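Local coordinates for Alr4995 protein (Nostoc sp., PDB 6LRF) that is a bifunctional arginine dihydrolase and ornithine cyclodeaminase, probably hydrolysing arginine to ornithine and converting ornithine to proline with release of ammonia, at residues T388-N393 and L417-K422; F380-I385 and H556-I561; I423-K428 and D603-D608; G292-S297 and L317-G322. One frame throughout, in Å; residues are numbered along the deposited sequence.

How the interactions relate
Following the chain from the N terminus, interaction 4 closes first. It ties a short helical turn to the strand that follows helix 299-310, and it is finished before the others open. Residues 380-385 then open interaction 2, whose long loop ends at 556-561. Interaction 1 lies wholly within that loop and joins two strands of the seven-stranded mixed sheet that includes strands 366-369 to 440-442. Interaction 3 opens next, at 423-428, and closes at 603-608, so it crosses interaction 2. Interactions 2 and 3 touch, their centres about 12 Å apart, and both tie the region around the mixed sheet to the Rossmann-fold region. The centre of interaction 4 lies about 42 Å from that of interaction 3.

Interaction 1. Residues T388-N393 and L417-K422; sequences TEVRIN and LLAQCK
V390 and I392 on strand 388-392 face A419 and L417 on strand 416-422; the strands run in opposite senses here, with the CA of V390 7.8 Å from the CA of A419. No hydrogen bond joins the two segments. Both strands belong to the same mixed sheet, and strand 395-400 comes between them in its order. The contact is therefore made by side chains alone.

I392, the last residue of strand 388-392, meets L417. CD1 of L417 lies 3.9 Å from CB of I392. CG2 of I392 is set opposite the backbone N about its first torsion (chi1 -43°, measured to CG1). From there this methyl lies 4.0 Å from both CD1 and CD2 of L417, so it meets both branches of the leucine. V390 uses one methyl, CG2, which stands 4.0 Å from CB of A419.

I410 of strand 407-413 touches both V390 and A419, and V399 also packs on V390. V390 and A419 are buried, I392 and L417 less so. That strands not adjacent in the sheet touch is consistent with a strongly curved sheet. Only carbon atoms meet between the two segments, so the contact rests on the fit of its apolar groups and not on directional bonds.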
loop_
_atom_site.group_PDB
_atom_site.type_symbol
_atom_site.label_atom_id
_atom_site.label_comp_id
_atom_site.label_asym_id
_atom_site.label_seq_id
_atom_site.Cartn_x
_atom_site.Cartn_y
_atom_site.Cartn_z
ATOM N N THR B 388 -31.218 -19.262 12.879
ATOM C CA THR B 388 -31.439 -19.078 14.303
ATOM C C THR B 388 -32.801 -19.640 14.681
ATOM O O THR B 388 -33.760 -19.491 13.923
ATOM C CB THR B 388 -31.351 -17.573 14.682
ATOM O OG1 THR B 388 -30.040 -17.069 14.383
ATOM C CG2 THR B 388 -31.661 -17.330 16.174
ATOM N N GLU B 389 -32.875 -20.310 15.833
ATOM C CA GLU B 389 -34.151 -20.763 16.393
ATOM C C GLU B 389 -34.355 -20.124 17.768
ATOM O O GLU B 389 -33.382 -19.874 18.484
ATOM C CB GLU B 389 -34.194 -22.293 16.500
ATOM C CG GLU B 389 -34.431 -23.031 15.183
ATOM C CD GLU B 389 -34.239 -24.556 15.287
ATOM O OE1 GLU B 389 -33.847 -25.059 16.364
ATOM O OE2 GLU B 389 -34.480 -25.259 14.281
ATOM N N VAL B 390 -35.610 -19.842 18.125
ATOM C CA VAL B 390 -35.944 -19.288 19.440
ATOM C C VAL B 390 -37.053 -20.110 20.131
ATOM O O VAL B 390 -37.922 -20.672 19.465
ATOM C CB VAL B 390 -36.372 -17.814 19.322
ATOM C CG1 VAL B 390 -35.242 -16.988 18.701
ATOM C CG2 VAL B 390 -37.600 -17.687 18.448
ATOM N N ARG B 391 -37.016 -20.191 21.461
ATOM C CA ARG B 391 -37.935 -21.065 22.209
ATOM C C ARG B 391 -39.103 -20.258 22.774
ATOM O O ARG B 391 -38.914 -19.388 23.627
ATOM C CB ARG B 391 -37.199 -21.790 23.340
ATOM C CG ARG B 391 -37.867 -23.095 23.847
ATOM C CD ARG B 391 -36.988 -23.715 24.937
ATOM N NE ARG B 391 -37.503 -24.953 25.523
ATOM C CZ ARG B 391 -38.162 -25.019 26.681
ATOM N NH1 ARG B 391 -38.424 -23.917 27.367
ATOM N NH2 ARG B 391 -38.575 -26.188 27.153
ATOM N N ILE B 392 -40.300 -20.534 22.260
ATOM C CA ILE B 392 -41.513 -19.825 22.666
ATOM C C ILE B 392 -42.488 -20.866 23.213
ATOM O O ILE B 392 -42.792 -21.844 22.525
ATOM C CB ILE B 392 -42.156 -19.053 21.489
ATOM C CG1 ILE B 392 -41.089 -18.339 20.650
ATOM C CG2 ILE B 392 -43.260 -18.085 21.977
ATOM C CD1 ILE B 392 -40.307 -17.291 21.428
ATOM N N ASN B 393 -42.946 -20.656 24.447
ATOM C CA ASN B 393 -43.741 -21.636 25.203
ATOM C C ASN B 393 -43.338 -23.097 24.930
ATOM O O ASN B 393 -44.136 -23.892 24.436
ATOM C CB ASN B 393 -45.236 -21.443 24.923
ATOM C CG ASN B 393 -46.140 -22.146 25.971
ATOM O OD1 ASN B 393 -45.693 -22.516 27.059
ATOM N ND2 ASN B 393 -47.412 -22.318 25.632
ATOM N N LEU B 417 -47.159 -19.520 15.343
ATOM C CA LEU B 417 -46.134 -18.614 15.848
ATOM C C LEU B 417 -45.196 -18.155 14.748
ATOM O O LEU B 417 -44.689 -18.963 13.991
ATOM C CB LEU B 417 -45.318 -19.300 16.939
ATOM C CG LEU B 417 -45.900 -19.296 18.339
ATOM C CD1 LEU B 417 -45.094 -20.252 19.197
ATOM C CD2 LEU B 417 -45.857 -17.885 18.900
ATOM N N LEU B 418 -44.960 -16.857 14.670
ATOM C CA LEU B 418 -44.024 -16.333 13.696
ATOM C C LEU B 418 -42.874 -15.584 14.372
ATOM O O LEU B 418 -43.103 -14.679 15.185
ATOM C CB LEU B 418 -44.751 -15.411 12.721
ATOM C CG LEU B 418 -43.853 -14.711 11.711
ATOM C CD1 LEU B 418 -43.153 -15.734 10.796
ATOM C CD2 LEU B 418 -44.698 -13.732 10.921
ATOM N N ALA B 419 -41.642 -15.978 14.046
ATOM C CA ALA B 419 -40.450 -15.282 14.537
ATOM C C ALA B 419 -39.768 -14.606 13.356
ATOM O O ALA B 419 -39.415 -15.258 12.378
ATOM C CB ALA B 419 -39.499 -16.240 15.240
ATOM N N GLN B 420 -39.609 -13.294 13.454
ATOM C CA GLN B 420 -39.147 -12.459 12.349
ATOM C C GLN B 420 -38.003 -11.545 12.751
ATOM O O GLN B 420 -38.136 -10.727 13.650
ATOM C CB GLN B 420 -40.276 -11.560 11.847
ATOM C CG GLN B 420 -40.965 -11.958 10.584
ATOM C CD GLN B 420 -42.131 -11.023 10.300
ATOM O OE1 GLN B 420 -42.883 -10.655 11.210
ATOM N NE2 GLN B 420 -42.271 -10.615 9.047
ATOM N N CYS B 421 -36.906 -11.646 12.028
ATOM C CA CYS B 421 -35.830 -10.693 12.119
ATOM C C CYS B 421 -36.247 -9.351 11.477
ATOM O O CYS B 421 -36.628 -9.292 10.307
ATOM C CB CYS B 421 -34.621 -11.297 11.432
ATOM S SG CYS B 421 -33.109 -10.579 11.826
ATOM N N LYS B 422 -36.201 -8.279 12.249
ATOM C CA LYS B 422 -36.590 -6.960 11.751
ATOM C C LYS B 422 -35.525 -5.956 12.116
ATOM O O LYS B 422 -34.990 -6.000 13.225
ATOM C CB LYS B 422 -37.926 -6.506 12.343
ATOM C CG LYS B 422 -39.165 -7.249 11.857
ATOM C CD LYS B 422 -40.378 -6.674 12.557
ATOM C CE LYS B 422 -41.622 -6.647 11.695
ATOM N NZ LYS B 422 -42.557 -5.555 12.167
#

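Interaction 2. Residues F380-I385 and H556-I561; sequences FYVSTI and HHLKVI
L558 meets F380 and V382 where a loop lies against helix 554-567 of the Rossmann-fold region. The loop, 380-385, has no regular secondary structure and runs between strands 366-369 and 388-392. L558 is the centre of the contact. Its CB is 4.1 Å from CZ of F380 and also 4.1 Å from CG2 of V382. The second methyl of V382, CG1, reaches CG of L558 at 4.2 Å. V382 thus lies with both branches against the leucine, and the two side chains are set at a slant to each other.

F380 comes in differently. Its CG sits between the backbone N and the carbonyl carbon (chi1 65°), and the far end of the ring is brought to the helix. Its long axis runs roughly at right angles to the L558 side chain. N562, one turn further along the helix, also touches the ring.

Neighbours of the touching residues are bonded on both sides. On the loop side, S383 OG is hydrogen-bonded to R403 O and G406 N, and the backbone of Y381 bonds to I434. On the helix side, H557 ND1 bonds to E532 OE1 of helix 524-536, and H556 ND1 to T538 OG1. The helix bond from V560 N to H556 O is 3.1 Å long. L424 of interaction 3 packs on both F380 and L558.

The helix backbone meets the ring at its rim: O of L558 lies in the ring plane, 3.9 Å from CZ of F380.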
loop_
_atom_site.group_PDB
_atom_site.type_symbol
_atom_site.label_atom_id
_atom_site.label_comp_id
_atom_site.label_asym_id
_atom_site.label_seq_id
_atom_site.Cartn_x
_atom_site.Cartn_y
_atom_site.Cartn_z
ATOM N N PHE B 380 -32.619 -5.771 24.006
ATOM C CA PHE B 380 -33.022 -6.620 22.881
ATOM C C PHE B 380 -31.838 -7.448 22.393
ATOM O O PHE B 380 -30.691 -6.989 22.381
ATOM C CB PHE B 380 -33.608 -5.784 21.729
ATOM C CG PHE B 380 -32.624 -4.846 21.091
ATOM C CD1 PHE B 380 -32.282 -3.660 21.713
ATOM C CD2 PHE B 380 -32.055 -5.147 19.858
ATOM C CE1 PHE B 380 -31.374 -2.794 21.140
ATOM C CE2 PHE B 380 -31.150 -4.274 19.257
ATOM C CZ PHE B 380 -30.812 -3.099 19.903
ATOM N N TYR B 381 -32.111 -8.690 22.018
ATOM C CA TYR B 381 -31.078 -9.527 21.466
ATOM C C TYR B 381 -30.755 -9.047 20.045
ATOM O O TYR B 381 -31.652 -8.639 19.287
ATOM C CB TYR B 381 -31.508 -10.988 21.484
ATOM C CG TYR B 381 -30.625 -11.898 20.661
ATOM C CD1 TYR B 381 -29.448 -12.431 21.176
ATOM C CD2 TYR B 381 -31.002 -12.258 19.374
ATOM C CE1 TYR B 381 -28.636 -13.293 20.398
ATOM C CE2 TYR B 381 -30.210 -13.098 18.595
ATOM C CZ TYR B 381 -29.032 -13.604 19.100
ATOM O OH TYR B 381 -28.291 -14.446 18.285
ATOM N N VAL B 382 -29.470 -9.075 19.705
ATOM C CA VAL B 382 -29.010 -8.633 18.391
ATOM C C VAL B 382 -28.751 -9.811 17.464
ATOM O O VAL B 382 -27.898 -10.643 17.735
ATOM C CB VAL B 382 -27.736 -7.782 18.503
ATOM C CG1 VAL B 382 -27.270 -7.317 17.097
ATOM C CG2 VAL B 382 -27.995 -6.579 19.395
ATOM N N SER B 383 -29.477 -9.866 16.353
ATOM C CA SER B 383 -29.380 -11.003 15.442
ATOM C C SER B 383 -28.065 -11.024 14.668
ATOM O O SER B 383 -27.377 -10.007 14.525
ATOM C CB SER B 383 -30.547 -11.002 14.465
ATOM O OG SER B 383 -30.518 -9.794 13.730
ATOM N N THR B 384 -27.733 -12.211 14.179
ATOM C CA THR B 384 -26.507 -12.462 13.424
ATOM C C THR B 384 -26.891 -12.866 12.001
ATOM O O THR B 384 -28.084 -12.918 11.670
ATOM C CB THR B 384 -25.676 -13.576 14.085
ATOM O OG1 THR B 384 -26.378 -14.819 13.972
ATOM C CG2 THR B 384 -25.473 -13.271 15.570
ATOM N N ILE B 385 -25.915 -13.194 11.166
ATOM C CA ILE B 385 -26.256 -13.656 9.817
ATOM C C ILE B 385 -26.751 -15.102 9.818
ATOM O O ILE B 385 -27.283 -15.582 8.809
ATOM C CB ILE B 385 -25.062 -13.561 8.840
ATOM C CG1 ILE B 385 -23.975 -14.576 9.220
ATOM C CG2 ILE B 385 -24.509 -12.136 8.784
ATOM C CD1 ILE B 385 -22.799 -14.636 8.234
ATOM N N HIS B 556 -22.917 -3.389 21.622
ATOM C CA HIS B 556 -22.679 -2.027 22.077
ATOM C C HIS B 556 -23.072 -1.011 21.003
ATOM O O HIS B 556 -23.626 0.051 21.305
ATOM C CB HIS B 556 -21.208 -1.831 22.473
ATOM C CG HIS B 556 -20.861 -2.387 23.823
ATOM N ND1 HIS B 556 -19.666 -2.113 24.459
ATOM C CD2 HIS B 556 -21.551 -3.201 24.658
ATOM C CE1 HIS B 556 -19.640 -2.729 25.627
ATOM N NE2 HIS B 556 -20.773 -3.391 25.778
ATOM N N HIS B 557 -22.776 -1.343 19.749
ATOM C CA HIS B 557 -23.066 -0.460 18.616
ATOM C C HIS B 557 -24.572 -0.256 18.386
ATOM O O HIS B 557 -25.058 0.873 18.286
ATOM C CB HIS B 557 -22.425 -1.032 17.361
ATOM C CG HIS B 557 -22.219 -0.026 16.275
ATOM N ND1 HIS B 557 -21.293 0.999 16.368
ATOM C CD2 HIS B 557 -22.818 0.113 15.069
ATOM C CE1 HIS B 557 -21.328 1.719 15.261
ATOM N NE2 HIS B 557 -22.244 1.206 14.458
ATOM N N LEU B 558 -25.295 -1.367 18.293
ATOM C CA LEU B 558 -26.747 -1.359 18.144
ATOM C C LEU B 558 -27.440 -0.746 19.359
ATOM O O LEU B 558 -28.453 -0.054 19.203
ATOM C CB LEU B 558 -27.265 -2.785 17.917
ATOM C CG LEU B 558 -27.436 -3.195 16.455
ATOM C CD1 LEU B 558 -28.613 -2.431 15.834
ATOM C CD2 LEU B 558 -26.154 -2.942 15.669
ATOM N N LYS B 559 -26.905 -1.002 20.558
ATOM C CA LYS B 559 -27.457 -0.387 21.768
ATOM C C LYS B 559 -27.427 1.118 21.676
ATOM O O LYS B 559 -28.386 1.796 22.043
ATOM C CB LYS B 559 -26.692 -0.821 23.024
ATOM C CG LYS B 559 -26.991 0.051 24.232
ATOM C CD LYS B 559 -26.527 -0.590 25.540
ATOM C CE LYS B 559 -27.125 0.136 26.742
ATOM N NZ LYS B 559 -27.054 -0.690 27.987
ATOM N N VAL B 560 -26.311 1.656 21.200
ATOM C CA VAL B 560 -26.183 3.096 21.097
ATOM C C VAL B 560 -27.194 3.648 20.098
ATOM O O VAL B 560 -27.831 4.672 20.347
ATOM C CB VAL B 560 -24.749 3.509 20.680
ATOM C CG1 VAL B 560 -24.712 4.973 20.223
ATOM C CG2 VAL B 560 -23.770 3.260 21.831
ATOM N N ILE B 561 -27.345 2.964 18.968
ATOM C CA ILE B 561 -28.254 3.437 17.931
ATOM C C ILE B 561 -29.679 3.422 18.461
ATOM O O ILE B 561 -30.401 4.418 18.356
ATOM C CB ILE B 561 -28.138 2.595 16.656
ATOM C CG1 ILE B 561 -26.774 2.887 15.993
ATOM C CG2 ILE B 561 -29.304 2.905 15.704
ATOM C CD1 ILE B 561 -26.451 1.997 14.793
#

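Interaction 3. Residues I423-K428 and D603-D608; sequences ILRDLK and DGPLPD
R425, in the 3-10 turn 424-426, meets the cis peptide between G604 and P605 where the turn after strand 416-422 abuts a loop of the Rossmann-fold region. NH1 of R425 donates to O of G604 at 2.9 Å, with an N-H...O angle of 149°. The acceptor lies in the guanidinium plane. Relative to the carbonyl plane the donor stands 44° out of it. CD of P605 lies 3.8 Å from the same NH1.

The arginine leaves the backbone with CG between its N and carbonyl carbon (chi1 66°). It then runs extended to NE, and its CD passes 3.5 Å from G604 O. CD1 of I423 lies over the centre of the guanidinium, 3.7 Å above its plane. A water adds a second link: it accepts from R425 N at 2.9 Å and donates to G604 O at 2.7 Å.

The backbone angles of G604 would press a side chain against the preceding carbonyl, so glycine is required there. The loop is held further by L606 N on N524 and by P605 O on R565. The other end of the guanidinium is engaged by the second subunit, where Q617 accepts from NH2 and I614 packs on R425 and P605.

With R425 replaced by alanine, G604 O would probably lose its direct donor, keeping the water bridge, and Q617 of the second subunit would lose its NH2 partner.

Two donors on one carbonyl oxygen, one of them probably charged, are likely to polarise it, and the same arginine joins two regions and two subunits.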
loop_
_atom_site.group_PDB
_atom_site.type_symbol
_atom_site.label_atom_id
_atom_site.label_comp_id
_atom_site.label_asym_id
_atom_site.label_seq_id
_atom_site.Cartn_x
_atom_site.Cartn_y
_atom_site.Cartn_z
ATOM N N ILE B 423 -35.211 -5.047 11.204
ATOM C CA ILE B 423 -34.328 -3.935 11.552
ATOM C C ILE B 423 -35.073 -2.974 12.476
ATOM O O ILE B 423 -36.298 -2.924 12.458
ATOM C CB ILE B 423 -33.815 -3.185 10.306
ATOM C CG1 ILE B 423 -35.003 -2.622 9.517
ATOM C CG2 ILE B 423 -32.945 -4.124 9.448
ATOM C CD1 ILE B 423 -34.604 -1.765 8.325
ATOM N N LEU B 424 -34.331 -2.216 13.277
ATOM C CA LEU B 424 -34.916 -1.443 14.366
ATOM C C LEU B 424 -36.011 -0.496 13.910
ATOM O O LEU B 424 -37.075 -0.435 14.528
ATOM C CB LEU B 424 -33.834 -0.641 15.089
ATOM C CG LEU B 424 -32.729 -1.425 15.799
ATOM C CD1 LEU B 424 -31.729 -0.470 16.451
ATOM C CD2 LEU B 424 -33.303 -2.363 16.829
ATOM N N ARG B 425 -35.757 0.250 12.835
ATOM C CA ARG B 425 -36.706 1.278 12.401
ATOM C C ARG B 425 -38.029 0.687 11.894
ATOM O O ARG B 425 -39.016 1.406 11.777
ATOM C CB ARG B 425 -36.084 2.175 11.317
ATOM C CG ARG B 425 -35.773 1.490 9.995
ATOM C CD ARG B 425 -35.412 2.525 8.938
ATOM N NE ARG B 425 -35.173 1.940 7.613
ATOM C CZ ARG B 425 -33.962 1.718 7.121
ATOM N NH1 ARG B 425 -32.901 2.016 7.849
ATOM N NH2 ARG B 425 -33.800 1.200 5.912
ATOM N N ASP B 426 -38.062 -0.614 11.613
ATOM C CA ASP B 426 -39.306 -1.264 11.166
ATOM C C ASP B 426 -40.133 -1.880 12.291
ATOM O O ASP B 426 -41.161 -2.505 12.026
ATOM C CB ASP B 426 -39.017 -2.367 10.143
ATOM C CG ASP B 426 -38.464 -1.829 8.826
ATOM O OD1 ASP B 426 -38.662 -0.632 8.521
ATOM O OD2 ASP B 426 -37.846 -2.625 8.084
ATOM N N LEU B 427 -39.685 -1.741 13.540
ATOM C CA LEU B 427 -40.449 -2.297 14.657
ATOM C C LEU B 427 -41.683 -1.438 14.908
ATOM O O LEU B 427 -41.619 -0.215 14.820
ATOM C CB LEU B 427 -39.590 -2.382 15.919
ATOM C CG LEU B 427 -38.418 -3.358 15.902
ATOM C CD1 LEU B 427 -37.539 -3.158 17.137
ATOM C CD2 LEU B 427 -38.909 -4.776 15.823
ATOM N N LYS B 428 -42.802 -2.079 15.221
ATOM C CA LYS B 428 -44.039 -1.351 15.507
ATOM C C LYS B 428 -44.485 -1.532 16.955
ATOM O O LYS B 428 -44.390 -2.638 17.497
ATOM C CB LYS B 428 -45.151 -1.821 14.568
ATOM C CG LYS B 428 -44.905 -1.476 13.108
ATOM C CD LYS B 428 -45.143 0.014 12.859
ATOM C CE LYS B 428 -45.123 0.357 11.361
ATOM N NZ LYS B 428 -43.738 0.386 10.789
ATOM N N ASP B 603 -26.471 2.036 9.422
ATOM C CA ASP B 603 -27.234 1.276 10.415
ATOM C C ASP B 603 -28.138 2.220 11.224
ATOM O O ASP B 603 -27.699 3.277 11.678
ATOM C CB ASP B 603 -26.302 0.504 11.358
ATOM C CG ASP B 603 -25.381 -0.470 10.618
ATOM O OD1 ASP B 603 -25.899 -1.444 10.009
ATOM O OD2 ASP B 603 -24.138 -0.268 10.659
ATOM N N GLY B 604 -29.397 1.836 11.398
ATOM C CA GLY B 604 -30.377 2.672 12.075
ATOM C C GLY B 604 -31.343 3.299 11.084
ATOM O O GLY B 604 -32.323 2.660 10.667
ATOM N N PRO B 605 -31.071 4.549 10.685
ATOM C CA PRO B 605 -29.960 5.391 11.159
ATOM C C PRO B 605 -30.274 6.136 12.450
ATOM O O PRO B 605 -31.319 5.900 13.070
ATOM C CB PRO B 605 -29.772 6.386 10.014
ATOM C CG PRO B 605 -31.180 6.593 9.499
ATOM C CD PRO B 605 -31.877 5.233 9.653
ATOM N N LEU B 606 -29.374 7.025 12.858
ATOM C CA LEU B 606 -29.709 7.981 13.897
ATOM C C LEU B 606 -30.831 8.857 13.362
ATOM O O LEU B 606 -30.984 9.012 12.143
ATOM C CB LEU B 606 -28.493 8.821 14.299
ATOM C CG LEU B 606 -27.338 7.960 14.821
ATOM C CD1 LEU B 606 -26.102 8.808 15.028
ATOM C CD2 LEU B 606 -27.724 7.224 16.126
ATOM N N PRO B 607 -31.654 9.406 14.264
ATOM C CA PRO B 607 -32.725 10.290 13.797
ATOM C C PRO B 607 -32.169 11.581 13.218
ATOM O O PRO B 607 -32.840 12.238 12.430
ATOM C CB PRO B 607 -33.553 10.555 15.063
ATOM C CG PRO B 607 -32.691 10.161 16.196
ATOM C CD PRO B 607 -31.738 9.118 15.703
ATOM N N ASP B 608 -30.949 11.945 13.592
ATOM C CA ASP B 608 -30.343 13.167 13.059
ATOM C C ASP B 608 -29.883 13.016 11.602
ATOM O O ASP B 608 -29.710 14.005 10.897
ATOM C CB ASP B 608 -29.143 13.584 13.912
ATOM C CG ASP B 608 -29.543 13.964 15.348
ATOM O OD1 ASP B 608 -29.869 13.060 16.153
ATOM O OD2 ASP B 608 -29.527 15.172 15.662
HETATM O O HOH W 1 -33.049 0.264 11.683
#

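Interaction 4. Residues G292-S297 and L317-G322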
loop_
_atom_site.group_PDB
_atom_site.type_symbol
_atom_site.label_atom_id
_atom_site.label_comp_id
_atom_site.label_asym_id
_atom_site.label_seq_id
_atom_site.Cartn_x
_atom_site.Cartn_y
_atom_site.Cartn_z
ATOM N N GLY B 292 -19.034 -31.510 18.686
ATOM C CA GLY B 292 -18.483 -31.462 17.340
ATOM C C GLY B 292 -17.096 -32.058 17.269
ATOM O O GLY B 292 -16.736 -32.900 18.098
ATOM N N HIS B 293 -16.319 -31.641 16.274
ATOM C CA HIS B 293 -14.926 -32.071 16.164
ATOM C C HIS B 293 -14.057 -31.064 16.912
ATOM O O HIS B 293 -13.355 -30.248 16.318
ATOM C CB HIS B 293 -14.505 -32.200 14.697
ATOM C CG HIS B 293 -15.373 -33.127 13.902
ATOM N ND1 HIS B 293 -16.154 -32.696 12.851
ATOM C CD2 HIS B 293 -15.601 -34.458 14.020
ATOM C CE1 HIS B 293 -16.814 -33.725 12.346
ATOM N NE2 HIS B 293 -16.502 -34.804 13.042
ATOM N N LEU B 294 -14.117 -31.129 18.230
ATOM C CA LEU B 294 -13.700 -30.007 19.054
ATOM C C LEU B 294 -12.203 -29.753 18.989
ATOM O O LEU B 294 -11.767 -28.609 18.924
ATOM C CB LEU B 294 -14.133 -30.239 20.497
ATOM C CG LEU B 294 -15.643 -30.372 20.728
ATOM C CD1 LEU B 294 -15.961 -30.465 22.229
ATOM C CD2 LEU B 294 -16.402 -29.220 20.080
ATOM N N LEU B 295 -11.421 -30.824 18.985
ATOM C CA LEU B 295 -9.977 -30.679 19.072
ATOM C C LEU B 295 -9.340 -30.175 17.802
ATOM O O LEU B 295 -8.431 -29.347 17.867
ATOM C CB LEU B 295 -9.331 -31.999 19.452
ATOM C CG LEU B 295 -9.549 -32.311 20.923
ATOM C CD1 LEU B 295 -8.712 -33.511 21.296
ATOM C CD2 LEU B 295 -9.204 -31.098 21.755
ATOM N N ASP B 296 -9.794 -30.657 16.646
ATOM C CA ASP B 296 -9.103 -30.292 15.406
ATOM C C ASP B 296 -9.701 -29.074 14.701
ATOM O O ASP B 296 -9.027 -28.427 13.905
ATOM C CB ASP B 296 -9.051 -31.480 14.432
ATOM C CG ASP B 296 -10.420 -31.941 13.976
ATOM O OD1 ASP B 296 -11.084 -31.197 13.223
ATOM O OD2 ASP B 296 -10.823 -33.064 14.354
ATOM N N SER B 297 -10.952 -28.746 14.983
ATOM C CA SER B 297 -11.523 -27.555 14.373
ATOM C C SER B 297 -11.106 -26.302 15.144
ATOM O O SER B 297 -11.202 -25.187 14.628
ATOM C CB SER B 297 -13.041 -27.656 14.302
ATOM O OG SER B 297 -13.614 -27.716 15.597
ATOM N N LEU B 317 -15.405 -28.623 32.578
ATOM C CA LEU B 317 -15.813 -29.606 33.574
ATOM C C LEU B 317 -15.580 -31.040 33.115
ATOM O O LEU B 317 -15.362 -31.937 33.938
ATOM C CB LEU B 317 -17.277 -29.405 33.925
ATOM C CG LEU B 317 -17.481 -27.996 34.478
ATOM C CD1 LEU B 317 -18.922 -27.782 34.882
ATOM C CD2 LEU B 317 -16.525 -27.764 35.652
ATOM N N ASN B 318 -15.629 -31.260 31.804
ATOM C CA ASN B 318 -15.411 -32.592 31.265
ATOM C C ASN B 318 -15.250 -32.582 29.754
ATOM O O ASN B 318 -15.658 -31.643 29.073
ATOM C CB ASN B 318 -16.564 -33.525 31.647
ATOM C CG ASN B 318 -17.908 -32.985 31.228
ATOM O OD1 ASN B 318 -18.275 -33.056 30.054
ATOM N ND2 ASN B 318 -18.657 -32.433 32.185
ATOM N N PHE B 319 -14.665 -33.649 29.237
ATOM C CA PHE B 319 -14.436 -33.791 27.808
ATOM C C PHE B 319 -14.667 -35.244 27.429
ATOM O O PHE B 319 -14.013 -36.140 27.972
ATOM C CB PHE B 319 -13.017 -33.359 27.450
ATOM C CG PHE B 319 -12.778 -33.205 25.985
ATOM C CD1 PHE B 319 -12.890 -31.965 25.381
ATOM C CD2 PHE B 319 -12.427 -34.301 25.209
ATOM C CE1 PHE B 319 -12.669 -31.812 24.024
ATOM C CE2 PHE B 319 -12.209 -34.156 23.841
ATOM C CZ PHE B 319 -12.331 -32.909 23.253
ATOM N N ASN B 320 -15.614 -35.479 26.524
ATOM C CA ASN B 320 -15.822 -36.810 25.970
ATOM C C ASN B 320 -15.244 -36.881 24.556
ATOM O O ASN B 320 -15.743 -36.225 23.641
ATOM C CB ASN B 320 -17.310 -37.170 25.975
ATOM C CG ASN B 320 -17.862 -37.347 27.388
ATOM O OD1 ASN B 320 -17.233 -36.946 28.376
ATOM N ND2 ASN B 320 -19.045 -37.948 27.489
ATOM N N LEU B 321 -14.175 -37.653 24.409
ATOM C CA LEU B 321 -13.446 -37.776 23.151
ATOM C C LEU B 321 -14.099 -38.743 22.172
ATOM O O LEU B 321 -14.312 -39.902 22.502
ATOM C CB LEU B 321 -12.015 -38.253 23.411
ATOM C CG LEU B 321 -11.170 -38.417 22.142
ATOM C CD1 LEU B 321 -10.910 -37.054 21.482
ATOM C CD2 LEU B 321 -9.859 -39.158 22.435
ATOM N N GLY B 322 -14.371 -38.277 20.960
ATOM C CA GLY B 322 -14.795 -39.177 19.894
ATOM C C GLY B 322 -13.804 -40.311 19.635
ATOM O O GLY B 322 -12.595 -40.120 19.712
#
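F319 reaches L294 and L295 because its CG is turned opposite the backbone N (chi1 -168°), which carries the ring out from strand 313-320. Both leucines set CG opposite their own carbonyl carbon, L295 with chi1 -75°, and so send their branches toward the ring. CG of L295 comes to 3.7 Å from CZ of F319, and CD2 of the same leucine to 3.9 Å from CZ. CD1 of L294 lies 4.0 Å from CE1 of F319. L294 and the ring run past each other in opposite directions, while L295 lies across the ring at a slant. L321 completes the group: its CD1 sits in the plane of the F319 ring, at the edge, and 4.2 Å from CD1 of L295.

The strand is an outermost one of its six-stranded mixed sheet within this chain. A classic beta bulge, with L317 and N318 both opposite E332, lies just before F319. A331 of the neighbouring strand 329-337 packs on F319 and L294. The cluster also forms part of a subunit interface, where F319 meets F319 of the third subunit with ring planes at about 50°, and L295 packs on L295 of that subunit.

A serine in place of L295 would probably open a gap beside CZ of F319, take away the CD1-to-CD1 contact with L321 and weaken the packing on L295 of the third subunit.

Just before the leucines, H293 is the centre of an inverse gamma turn. H293 O takes two donors, S297 OG at 2.6 Å and S297 N at 3.1 Å.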